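Local coordinates for flagellar brake protein YcgR (Klebsiella pneumoniae, PDB 5KEC), which binds the second messenger c-di-GMP and, as MrkH, probably activates transcription of type 3 fimbriae genes, at residues 17-22 with 74-79; 30-35 with 51-56; 168-173 with 218-223; 115-120 with 229-234. All blocks are in the same frame, centred on the assembly; numbering follows the deposited sequence.

How the interactions relate
Interactions 1 and 2 lie in the core of the N-terminal MrkH/YcgR-like domain and run into each other: F20 CE2 of interaction 1 is 3.6 Å from F51 CD2 of interaction 2. Interaction 1 lays helix 13-25 on the curled sheet, while interaction 2 joins two strands of that same sheet. Interaction 3, across the centre of the chain from both, is also buried, but purely aliphatic, whereas the first two mix isoleucines with phenylalanines. Interaction 4 shares helix 214-234 with interaction 3, their centres about 15 Å apart. It is the surface contact of the four: one leucine-alanine touch beside charged side chains that approach without bonding across the contact.

Interaction 1 of 4, residues 17-22 with 74-79; sequences IAIFRE and GKIEFN
I76 is the first residue of strand 74-79 to meet the helical turn 17-22. Its CD1 reaches CG2 of I19 at 3.9 Å, one methyl on another, with the two side chains slanting across each other. Further along, E77 turns to the other side of the strand, where it makes a salt bridge with R111, one of the c-di-GMP-binding arginines. F78 then faces the helix again. With CG set between the backbone N and the carbonyl carbon (chi1 60°), its ring presents one face to F20, whose edge comes in to make a T-shaped pair. The centroids are 5.2 Å apart and the planes stand at 70°. F20 CZ does the touching: it sits 3.5 Å from F78 CZ and 3.7 Å from F78 CE1, so the edge lands near the outer end of the ring. F67, on the neighbouring strand, meets F78 nearly parallel. Through the I19-I76 and F20-F78 pairs helix 13-25 rests on the inward residues of strand 74-87 in the MrkH/YcgR-like domain. No hydrogen bond crosses the interface. Its cohesion therefore comes from shape and dispersion, plus the weak electrostatic preference of an aromatic C-H edge for a ring face.

Interaction 2 of 4, residues 30-35 with 51-56; sequences IEIFFN and FHIQTH
F51 supplies the ring of this contact, and I30 meets it obliquely, CD1 lying 4.2 Å from F51 CE1. Three more rings meet F51: F67 edge-to-face, F98 at a shallow tilt of its plane, and F20 from helix 13-25, turned further. The rest is aliphatic. I53 receives two isoleucines on different branches: its CG2 takes I30 CG2 at 4.2 Å, the side chains crossing at about a right angle, while its CD1 meets I32 CD1 tip to tip at 3.6 Å. I53 holds CG1 between its backbone N and carbonyl carbon (chi1 58°), leaving CG2 on the I30 side. Strands 29-34 and 50-55 both pair with strand 37-46, yet the axes of 30-34 and 51-55 are 10.2 Å apart and cross at -74°. The antiparallel sheet of the MrkH/YcgR-like domain has curled until these two strands face each other across its interior, a nearly orthogonal packing filled by side chains instead of hydrogen bonds. E31, on the other side of its strand, carries the polar chemistry: OE2 pairs with R110 and S38, and OE1 with H70, R110 and H70 both being residues that bind c-di-GMP in its complex with the protein.

Interaction 3 of 4, residues 168-173 with 218-223; sequences AVLMLA and RRIEKI
I220 and I223 meet L170 and L172 from a helical turn whose shortest polar bond runs from K222 N to R218 O, 2.9 Å. The next bond, I223 N to R219 O, is longer at 3.2 Å. This backbone ladder puts both isoleucines on the flank facing 168-173, and the contact itself is made of methyl groups. The closest pair is L172 CD1 with I223 CD1 at 3.4 Å, tighter than usual van der Waals contact, the side chains slanting past each other. I223 is extended, its CD1 anti to CA (chi2 174°), which carries that methyl straight out to the leucine. I220 behaves differently: its first bond does not aim at the strand, but CD1 bends round (chi2 -63°) and touches both leucines, L170 CD1 and L172 CD1 each at 4.1 Å. Both leucines cross I220 at about a right angle. In this PilZ-domain protein the C-terminal helix 214-234 lies against the curled antiparallel sheet, as in the PilZ fold, and L170 and L172 line the sheet side of that interface together with I139 and I178. F211 touches I220, and Y175 touches I223. The side chain of I220 is about 7 Å from that of S143, so this hydrophobic layer lies near the loop carrying the c-di-GMP-binding residues S143 and G146. At its margin R219 fastens the helix with its guanidinium group: NH2 bonds to the carbonyl O of Y175, and NH1 bonds weakly to that of E177.

Interaction 4 of 4, residues 115-120 with 229-234; sequences FRLRHE and LEAKRK
L117 and A231 make the one apolar touch here, L117 CD1 lying 4.1 Å from A231 CB. The leucine's CG stands opposite its own backbone N (chi1 -179°), carrying the isobutyl group out toward the helix, where L227 and I228 of helix 214-234 also touch it. The other contacts involve charged side chains and are loose. E120 CB comes within 4.5 Å of E230 OE2 and equally of K234 NZ, a carbon only loosely near the two charged ends. Within the helix itself K234 NZ and E230 OE2 form a long salt bridge of 3.9 Å, one turn apart. E120 OE1 lies 4.7 Å from E230 OE2 and 5.9 Å from K234 NZ, so the lysine probably eases the proximity of the two carboxylates without bonding to E120. Backbone bonding joins L117 to I142, and R116 NE pairs with D141. In sequence the segment comes straight after the RxxxR arginines R110 and R114, and R116 brings it against D141 and S143 of the DxSxxG motif; all four bind c-di-GMP in its complex with the protein. With one methyl pair and no hydrogen bond between the segments, the chemistry implies a light surface contact, its charges interacting mainly at longer range.

Interaction 1 of 4, residues 17-22 with 74-79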
# COMPACT_ATOMS: atom_id res chain seq x y z
N ILE B 17 -16.32 9.30 -14.54
CA ILE B 17 -15.75 10.24 -15.49
C ILE B 17 -16.14 11.66 -15.09
O ILE B 17 -15.29 12.54 -15.00
CB ILE B 17 -16.20 9.95 -16.93
CG1 ILE B 17 -15.65 8.60 -17.39
CG2 ILE B 17 -15.72 11.04 -17.87
CD1 ILE B 17 -16.12 8.18 -18.78
N ALA B 18 -17.43 11.87 -14.83
CA ALA B 18 -17.94 13.17 -14.42
C ALA B 18 -17.23 13.71 -13.18
O ALA B 18 -16.95 14.91 -13.10
CB ALA B 18 -19.44 13.10 -14.18
N ILE B 19 -16.95 12.83 -12.22
CA ILE B 19 -16.28 13.24 -10.99
C ILE B 19 -14.83 13.65 -11.25
O ILE B 19 -14.35 14.66 -10.72
CB ILE B 19 -16.32 12.14 -9.91
CG1 ILE B 19 -17.71 12.08 -9.27
CG2 ILE B 19 -15.27 12.39 -8.84
CD1 ILE B 19 -17.97 10.80 -8.47
N PHE B 20 -14.14 12.88 -12.09
CA PHE B 20 -12.76 13.22 -12.41
C PHE B 20 -12.66 14.57 -13.12
O PHE B 20 -11.81 15.40 -12.78
CB PHE B 20 -12.07 12.10 -13.21
CG PHE B 20 -11.38 11.09 -12.34
CD1 PHE B 20 -12.11 10.20 -11.58
CD2 PHE B 20 -10.00 11.04 -12.29
CE1 PHE B 20 -11.48 9.27 -10.77
CE2 PHE B 20 -9.35 10.12 -11.48
CZ PHE B 20 -10.09 9.23 -10.72
N ARG B 21 -13.54 14.79 -14.09
CA ARG B 21 -13.56 16.05 -14.83
C ARG B 21 -13.78 17.25 -13.92
O ARG B 21 -13.19 18.31 -14.13
CB ARG B 21 -14.62 16.02 -15.92
CG ARG B 21 -14.31 15.08 -17.07
CD ARG B 21 -15.28 15.29 -18.22
NE ARG B 21 -15.00 14.43 -19.36
CZ ARG B 21 -14.08 14.69 -20.29
NH1 ARG B 21 -13.34 15.79 -20.20
NH2 ARG B 21 -13.89 13.84 -21.30
N GLU B 22 -14.63 17.08 -12.92
CA GLU B 22 -14.95 18.16 -11.99
C GLU B 22 -13.77 18.45 -11.07
O GLU B 22 -13.38 19.61 -10.90
CB GLU B 22 -16.19 17.81 -11.17
CG GLU B 22 -16.56 18.87 -10.15
CD GLU B 22 -17.94 18.64 -9.55
OE1 GLU B 22 -18.11 17.69 -8.76
OE2 GLU B 22 -18.85 19.42 -9.87
N GLY B 74 -15.43 15.02 0.37
CA GLY B 74 -14.79 13.99 1.16
C GLY B 74 -13.65 13.37 0.38
O GLY B 74 -13.50 13.63 -0.81
N LYS B 75 -12.83 12.57 1.05
CA LYS B 75 -11.74 11.89 0.37
C LYS B 75 -12.32 10.82 -0.56
O LYS B 75 -13.14 10.00 -0.14
CB LYS B 75 -10.79 11.24 1.37
CG LYS B 75 -10.37 12.13 2.54
CD LYS B 75 -9.61 13.36 2.08
CE LYS B 75 -9.23 14.26 3.25
NZ LYS B 75 -8.77 15.60 2.79
N ILE B 76 -11.91 10.84 -1.82
CA ILE B 76 -12.31 9.81 -2.76
C ILE B 76 -11.15 8.87 -2.99
O ILE B 76 -10.17 9.23 -3.65
CB ILE B 76 -12.74 10.41 -4.12
CG1 ILE B 76 -13.71 11.57 -3.90
CG2 ILE B 76 -13.35 9.34 -5.00
CD1 ILE B 76 -14.05 12.32 -5.17
N GLU B 77 -11.24 7.66 -2.45
CA GLU B 77 -10.15 6.71 -2.62
C GLU B 77 -10.43 5.68 -3.71
O GLU B 77 -11.57 5.26 -3.94
CB GLU B 77 -9.78 6.03 -1.30
CG GLU B 77 -10.81 5.07 -0.74
CD GLU B 77 -10.36 4.49 0.59
OE1 GLU B 77 -10.38 5.23 1.59
OE2 GLU B 77 -9.98 3.30 0.62
N PHE B 78 -9.36 5.29 -4.40
CA PHE B 78 -9.47 4.35 -5.49
C PHE B 78 -8.09 3.82 -5.83
O PHE B 78 -7.08 4.34 -5.36
CB PHE B 78 -10.10 5.02 -6.71
CG PHE B 78 -9.33 6.19 -7.23
CD1 PHE B 78 -8.45 6.04 -8.29
CD2 PHE B 78 -9.47 7.44 -6.65
CE1 PHE B 78 -7.73 7.13 -8.77
CE2 PHE B 78 -8.76 8.53 -7.12
CZ PHE B 78 -7.89 8.37 -8.19
N ASN B 79 -8.05 2.77 -6.64
CA ASN B 79 -6.80 2.23 -7.14
C ASN B 79 -6.82 2.33 -8.65
O ASN B 79 -7.89 2.30 -9.25
CB ASN B 79 -6.63 0.77 -6.71
CG ASN B 79 -6.51 0.62 -5.21
OD1 ASN B 79 -5.42 0.67 -4.65
ND2 ASN B 79 -7.65 0.45 -4.54

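Interaction 2 of 4, residues 30-35 with 51-56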
# COMPACT_ATOMS: atom_id res chain seq x y z
N ILE B 30 -4.61 15.62 -5.60
CA ILE B 30 -4.63 14.16 -5.69
C ILE B 30 -3.40 13.63 -4.97
O ILE B 30 -2.28 14.10 -5.20
CB ILE B 30 -4.75 13.67 -7.16
CG1 ILE B 30 -4.86 12.15 -7.22
CG2 ILE B 30 -3.60 14.19 -8.02
CD1 ILE B 30 -5.23 11.63 -8.60
N GLU B 31 -3.61 12.68 -4.07
CA GLU B 31 -2.50 12.06 -3.35
C GLU B 31 -2.20 10.68 -3.91
O GLU B 31 -3.08 9.83 -4.00
CB GLU B 31 -2.80 11.97 -1.86
CG GLU B 31 -1.60 11.60 -1.02
CD GLU B 31 -1.80 11.89 0.46
OE1 GLU B 31 -2.93 12.24 0.86
OE2 GLU B 31 -0.81 11.78 1.22
N ILE B 32 -0.94 10.46 -4.28
CA ILE B 32 -0.50 9.20 -4.87
C ILE B 32 0.42 8.48 -3.90
O ILE B 32 1.45 9.03 -3.50
CB ILE B 32 0.29 9.46 -6.17
CG1 ILE B 32 -0.38 10.56 -6.99
CG2 ILE B 32 0.46 8.16 -6.96
CD1 ILE B 32 0.40 10.97 -8.23
N PHE B 33 0.06 7.25 -3.53
CA PHE B 33 0.88 6.46 -2.62
C PHE B 33 1.61 5.36 -3.38
O PHE B 33 1.02 4.67 -4.21
CB PHE B 33 0.02 5.80 -1.54
CG PHE B 33 -0.72 6.76 -0.67
CD1 PHE B 33 -0.10 7.36 0.41
CD2 PHE B 33 -2.05 7.06 -0.93
CE1 PHE B 33 -0.79 8.25 1.22
CE2 PHE B 33 -2.74 7.95 -0.13
CZ PHE B 33 -2.11 8.54 0.95
N PHE B 34 2.90 5.21 -3.11
CA PHE B 34 3.63 4.03 -3.55
C PHE B 34 4.76 3.72 -2.59
O PHE B 34 5.58 4.59 -2.28
CB PHE B 34 4.16 4.17 -4.99
CG PHE B 34 4.69 5.54 -5.31
CD1 PHE B 34 6.05 5.79 -5.27
CD2 PHE B 34 3.84 6.56 -5.66
CE1 PHE B 34 6.54 7.04 -5.57
CE2 PHE B 34 4.32 7.81 -5.96
CZ PHE B 34 5.68 8.05 -5.91
N ASN B 35 4.78 2.49 -2.09
CA ASN B 35 5.81 2.06 -1.16
C ASN B 35 5.86 2.94 0.09
O ASN B 35 4.94 2.93 0.91
CB ASN B 35 7.17 2.04 -1.86
CG ASN B 35 7.14 1.28 -3.18
OD1 ASN B 35 6.43 0.28 -3.31
ND2 ASN B 35 7.90 1.74 -4.16
N PHE B 51 -6.81 9.01 -16.81
CA PHE B 51 -6.50 10.30 -16.22
C PHE B 51 -5.00 10.44 -16.12
O PHE B 51 -4.29 9.44 -15.99
CB PHE B 51 -7.14 10.46 -14.84
CG PHE B 51 -6.53 9.60 -13.77
CD1 PHE B 51 -5.46 10.06 -13.02
CD2 PHE B 51 -7.03 8.33 -13.52
CE1 PHE B 51 -4.90 9.27 -12.02
CE2 PHE B 51 -6.47 7.52 -12.53
CZ PHE B 51 -5.40 7.99 -11.78
N HIS B 52 -4.50 11.67 -16.19
CA HIS B 52 -3.07 11.90 -16.17
C HIS B 52 -2.62 12.64 -14.94
O HIS B 52 -3.36 13.45 -14.38
CB HIS B 52 -2.64 12.72 -17.39
CG HIS B 52 -2.85 12.02 -18.69
ND1 HIS B 52 -2.30 12.48 -19.87
CD2 HIS B 52 -3.53 10.90 -18.99
CE1 HIS B 52 -2.65 11.66 -20.85
NE2 HIS B 52 -3.40 10.69 -20.35
N ILE B 53 -1.40 12.36 -14.51
CA ILE B 53 -0.71 13.20 -13.55
C ILE B 53 0.73 13.36 -14.04
O ILE B 53 1.19 12.58 -14.88
CB ILE B 53 -0.74 12.59 -12.14
CG1 ILE B 53 -0.11 11.20 -12.14
CG2 ILE B 53 -2.17 12.54 -11.60
CD1 ILE B 53 1.35 11.20 -11.73
N GLN B 54 1.42 14.37 -13.53
CA GLN B 54 2.80 14.63 -13.93
C GLN B 54 3.67 14.77 -12.70
O GLN B 54 3.29 15.41 -11.72
CB GLN B 54 2.87 15.90 -14.79
CG GLN B 54 2.13 15.79 -16.13
CD GLN B 54 1.95 17.14 -16.80
OE1 GLN B 54 2.69 18.08 -16.53
NE2 GLN B 54 0.94 17.25 -17.66
N THR B 55 4.85 14.16 -12.76
CA THR B 55 5.77 14.18 -11.64
C THR B 55 7.14 13.71 -12.09
O THR B 55 7.26 12.93 -13.03
CB THR B 55 5.27 13.28 -10.50
OG1 THR B 55 6.24 13.23 -9.45
CG2 THR B 55 5.02 11.87 -11.01
N HIS B 56 8.19 14.18 -11.42
CA HIS B 56 9.53 13.72 -11.73
C HIS B 56 9.84 12.37 -11.09
O HIS B 56 10.79 11.70 -11.46
CB HIS B 56 10.58 14.76 -11.32
CG HIS B 56 10.69 15.91 -12.27
ND1 HIS B 56 9.91 17.05 -12.17
CD2 HIS B 56 11.49 16.11 -13.35
CE1 HIS B 56 10.22 17.89 -13.14
NE2 HIS B 56 11.18 17.34 -13.87

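Interaction 3 of 4, residues 168-173 with 218-223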
# COMPACT_ATOMS: atom_id res chain seq x y z
N ALA B 168 6.93 -17.88 2.04
CA ALA B 168 7.18 -17.46 3.41
C ALA B 168 5.95 -17.79 4.24
O ALA B 168 4.83 -17.72 3.74
CB ALA B 168 7.45 -15.96 3.46
N VAL B 169 6.15 -18.15 5.50
CA VAL B 169 5.02 -18.54 6.34
C VAL B 169 4.84 -17.60 7.52
O VAL B 169 5.75 -17.43 8.34
CB VAL B 169 5.14 -19.99 6.84
CG1 VAL B 169 3.89 -20.37 7.64
CG2 VAL B 169 5.34 -20.95 5.67
N LEU B 170 3.67 -16.99 7.61
CA LEU B 170 3.33 -16.15 8.75
C LEU B 170 2.84 -17.01 9.91
O LEU B 170 1.77 -17.60 9.84
CB LEU B 170 2.26 -15.13 8.36
CG LEU B 170 2.54 -14.38 7.06
CD1 LEU B 170 1.40 -13.43 6.74
CD2 LEU B 170 3.88 -13.63 7.15
N MET B 171 3.65 -17.11 10.96
CA MET B 171 3.24 -17.80 12.17
C MET B 171 2.49 -16.81 13.06
O MET B 171 3.10 -15.92 13.67
CB MET B 171 4.47 -18.33 12.91
CG MET B 171 5.31 -19.29 12.07
SD MET B 171 6.95 -19.60 12.77
CE MET B 171 6.53 -20.32 14.36
N LEU B 172 1.17 -16.94 13.13
CA LEU B 172 0.36 -15.93 13.81
C LEU B 172 -0.32 -16.46 15.07
O LEU B 172 -1.47 -16.13 15.35
CB LEU B 172 -0.67 -15.33 12.84
CG LEU B 172 -0.06 -14.77 11.55
CD1 LEU B 172 -1.13 -14.53 10.48
CD2 LEU B 172 0.73 -13.50 11.83
N ALA B 173 0.41 -17.26 15.84
CA ALA B 173 -0.08 -17.75 17.12
C ALA B 173 -1.50 -18.27 17.02
O ALA B 173 -1.78 -19.20 16.25
CB ALA B 173 0.01 -16.64 18.18
N ARG B 218 -8.42 -12.06 4.00
CA ARG B 218 -9.51 -11.93 4.97
C ARG B 218 -9.03 -12.32 6.37
O ARG B 218 -9.37 -11.66 7.35
CB ARG B 218 -10.71 -12.79 4.59
CG ARG B 218 -11.67 -12.13 3.61
CD ARG B 218 -13.01 -12.85 3.61
NE ARG B 218 -14.00 -12.20 2.76
CZ ARG B 218 -14.35 -12.63 1.55
NH1 ARG B 218 -13.78 -13.70 1.04
NH2 ARG B 218 -15.27 -11.97 0.85
N ARG B 219 -8.24 -13.38 6.45
CA ARG B 219 -7.68 -13.78 7.73
C ARG B 219 -6.80 -12.67 8.29
O ARG B 219 -6.86 -12.36 9.48
CB ARG B 219 -6.89 -15.09 7.60
CG ARG B 219 -7.79 -16.31 7.42
CD ARG B 219 -6.96 -17.56 7.16
NE ARG B 219 -6.24 -18.00 8.35
CZ ARG B 219 -5.25 -18.88 8.34
NH1 ARG B 219 -4.83 -19.40 7.19
NH2 ARG B 219 -4.65 -19.22 9.48
N ILE B 220 -5.99 -12.06 7.42
CA ILE B 220 -5.14 -10.95 7.85
C ILE B 220 -5.99 -9.77 8.34
O ILE B 220 -5.67 -9.13 9.34
CB ILE B 220 -4.21 -10.46 6.71
CG1 ILE B 220 -3.15 -11.52 6.40
CG2 ILE B 220 -3.54 -9.16 7.09
CD1 ILE B 220 -2.23 -11.81 7.55
N GLU B 221 -7.08 -9.50 7.63
CA GLU B 221 -7.95 -8.37 7.95
C GLU B 221 -8.66 -8.57 9.28
O GLU B 221 -8.90 -7.61 10.02
CB GLU B 221 -8.93 -8.11 6.81
CG GLU B 221 -8.27 -7.46 5.59
CD GLU B 221 -9.13 -7.48 4.33
OE1 GLU B 221 -9.93 -8.43 4.16
OE2 GLU B 221 -8.99 -6.55 3.51
N LYS B 222 -8.99 -9.81 9.60
CA LYS B 222 -9.62 -10.11 10.88
C LYS B 222 -8.65 -9.92 12.04
O LYS B 222 -9.02 -9.41 13.09
CB LYS B 222 -10.18 -11.53 10.89
CG LYS B 222 -11.39 -11.70 10.00
CD LYS B 222 -12.03 -13.07 10.16
CE LYS B 222 -11.07 -14.18 9.76
NZ LYS B 222 -11.72 -15.52 9.83
N ILE B 223 -7.41 -10.34 11.84
CA ILE B 223 -6.37 -10.10 12.83
C ILE B 223 -6.19 -8.60 13.05
O ILE B 223 -6.03 -8.15 14.19
CB ILE B 223 -5.03 -10.71 12.39
CG1 ILE B 223 -5.14 -12.22 12.22
CG2 ILE B 223 -3.92 -10.34 13.38
CD1 ILE B 223 -3.89 -12.85 11.65

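Interaction 4 of 4, residues 115-120 with 229-234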
# COMPACT_ATOMS: atom_id res chain seq x y z
N PHE B 115 0.93 3.18 6.60
CA PHE B 115 1.00 2.96 8.04
C PHE B 115 0.76 1.50 8.42
O PHE B 115 -0.07 0.82 7.81
CB PHE B 115 0.00 3.86 8.78
CG PHE B 115 0.46 5.28 8.92
CD1 PHE B 115 1.13 5.71 10.06
CD2 PHE B 115 0.23 6.20 7.91
CE1 PHE B 115 1.54 7.02 10.19
CE2 PHE B 115 0.65 7.52 8.03
CZ PHE B 115 1.30 7.92 9.18
N ARG B 116 1.49 1.02 9.42
CA ARG B 116 1.35 -0.35 9.91
C ARG B 116 1.19 -0.37 11.42
O ARG B 116 1.72 0.50 12.12
CB ARG B 116 2.54 -1.21 9.46
CG ARG B 116 2.64 -1.38 7.94
CD ARG B 116 3.84 -2.23 7.53
NE ARG B 116 5.08 -1.79 8.17
CZ ARG B 116 5.83 -0.78 7.75
NH1 ARG B 116 5.48 -0.10 6.67
NH2 ARG B 116 6.94 -0.46 8.41
N LEU B 117 0.46 -1.35 11.93
CA LEU B 117 0.11 -1.41 13.34
C LEU B 117 1.10 -2.20 14.20
O LEU B 117 1.39 -3.36 13.92
CB LEU B 117 -1.30 -1.98 13.50
CG LEU B 117 -1.88 -2.10 14.91
CD1 LEU B 117 -1.86 -0.75 15.61
CD2 LEU B 117 -3.30 -2.64 14.83
N ARG B 118 1.61 -1.56 15.25
CA ARG B 118 2.48 -2.21 16.22
C ARG B 118 1.63 -3.08 17.14
O ARG B 118 0.45 -2.80 17.35
CB ARG B 118 3.24 -1.15 17.03
CG ARG B 118 4.28 -1.71 17.99
CD ARG B 118 5.11 -0.59 18.60
NE ARG B 118 4.29 0.44 19.24
CZ ARG B 118 3.98 0.44 20.54
NH1 ARG B 118 4.42 -0.52 21.34
NH2 ARG B 118 3.22 1.41 21.03
N HIS B 119 2.22 -4.14 17.70
CA HIS B 119 1.44 -5.08 18.51
C HIS B 119 2.27 -5.82 19.55
O HIS B 119 3.49 -5.65 19.62
CB HIS B 119 0.70 -6.08 17.60
CG HIS B 119 1.62 -6.90 16.75
ND1 HIS B 119 2.20 -8.07 17.19
CD2 HIS B 119 2.07 -6.71 15.48
CE1 HIS B 119 2.95 -8.57 16.23
NE2 HIS B 119 2.89 -7.77 15.18
N GLU B 120 1.61 -6.63 20.37
CA GLU B 120 2.29 -7.39 21.42
C GLU B 120 2.37 -8.89 21.12
O GLU B 120 3.14 -9.62 21.74
CB GLU B 120 1.62 -7.14 22.78
CG GLU B 120 2.23 -7.91 23.94
CD GLU B 120 1.52 -9.22 24.21
OE1 GLU B 120 0.27 -9.21 24.32
OE2 GLU B 120 2.20 -10.27 24.32
N LEU B 229 -8.52 -2.83 17.41
CA LEU B 229 -9.43 -2.75 18.56
C LEU B 229 -8.64 -2.79 19.86
O LEU B 229 -8.87 -1.99 20.77
CB LEU B 229 -10.45 -3.89 18.51
CG LEU B 229 -11.51 -3.92 19.61
CD1 LEU B 229 -12.31 -2.62 19.64
CD2 LEU B 229 -12.42 -5.12 19.44
N GLU B 230 -7.69 -3.72 19.94
CA GLU B 230 -6.84 -3.83 21.12
C GLU B 230 -6.04 -2.55 21.36
O GLU B 230 -5.92 -2.09 22.49
CB GLU B 230 -5.89 -5.02 20.99
CG GLU B 230 -4.88 -5.14 22.12
CD GLU B 230 -3.77 -6.12 21.83
OE1 GLU B 230 -3.94 -6.96 20.91
OE2 GLU B 230 -2.72 -6.06 22.51
N ALA B 231 -5.49 -1.99 20.29
CA ALA B 231 -4.71 -0.75 20.39
C ALA B 231 -5.56 0.44 20.85
O ALA B 231 -5.10 1.27 21.64
CB ALA B 231 -4.03 -0.44 19.06
N LYS B 232 -6.79 0.51 20.37
CA LYS B 232 -7.71 1.57 20.80
C LYS B 232 -8.09 1.41 22.27
O LYS B 232 -8.07 2.38 23.03
CB LYS B 232 -8.96 1.60 19.93
CG LYS B 232 -8.71 2.11 18.53
CD LYS B 232 -9.97 2.10 17.70
CE LYS B 232 -9.69 2.64 16.31
NZ LYS B 232 -8.93 3.92 16.38
N ARG B 233 -8.43 0.19 22.67
CA ARG B 233 -8.78 -0.09 24.05
C ARG B 233 -7.61 0.20 24.98
O ARG B 233 -7.78 0.29 26.20
CB ARG B 233 -9.22 -1.54 24.21
CG ARG B 233 -10.53 -1.88 23.52
CD ARG B 233 -11.05 -3.23 24.01
NE ARG B 233 -12.20 -3.70 23.23
CZ ARG B 233 -13.47 -3.46 23.54
NH1 ARG B 233 -13.77 -2.75 24.62
NH2 ARG B 233 -14.44 -3.93 22.77
N LYS B 234 -6.42 0.36 24.40
CA LYS B 234 -5.21 0.64 25.16
C LYS B 234 -5.06 2.12 25.52
O LYS B 234 -4.38 2.45 26.50
CB LYS B 234 -3.97 0.16 24.41
CG LYS B 234 -3.60 -1.29 24.70
CD LYS B 234 -2.21 -1.63 24.17
CE LYS B 234 -1.79 -3.03 24.59
NZ LYS B 234 -0.42 -3.37 24.11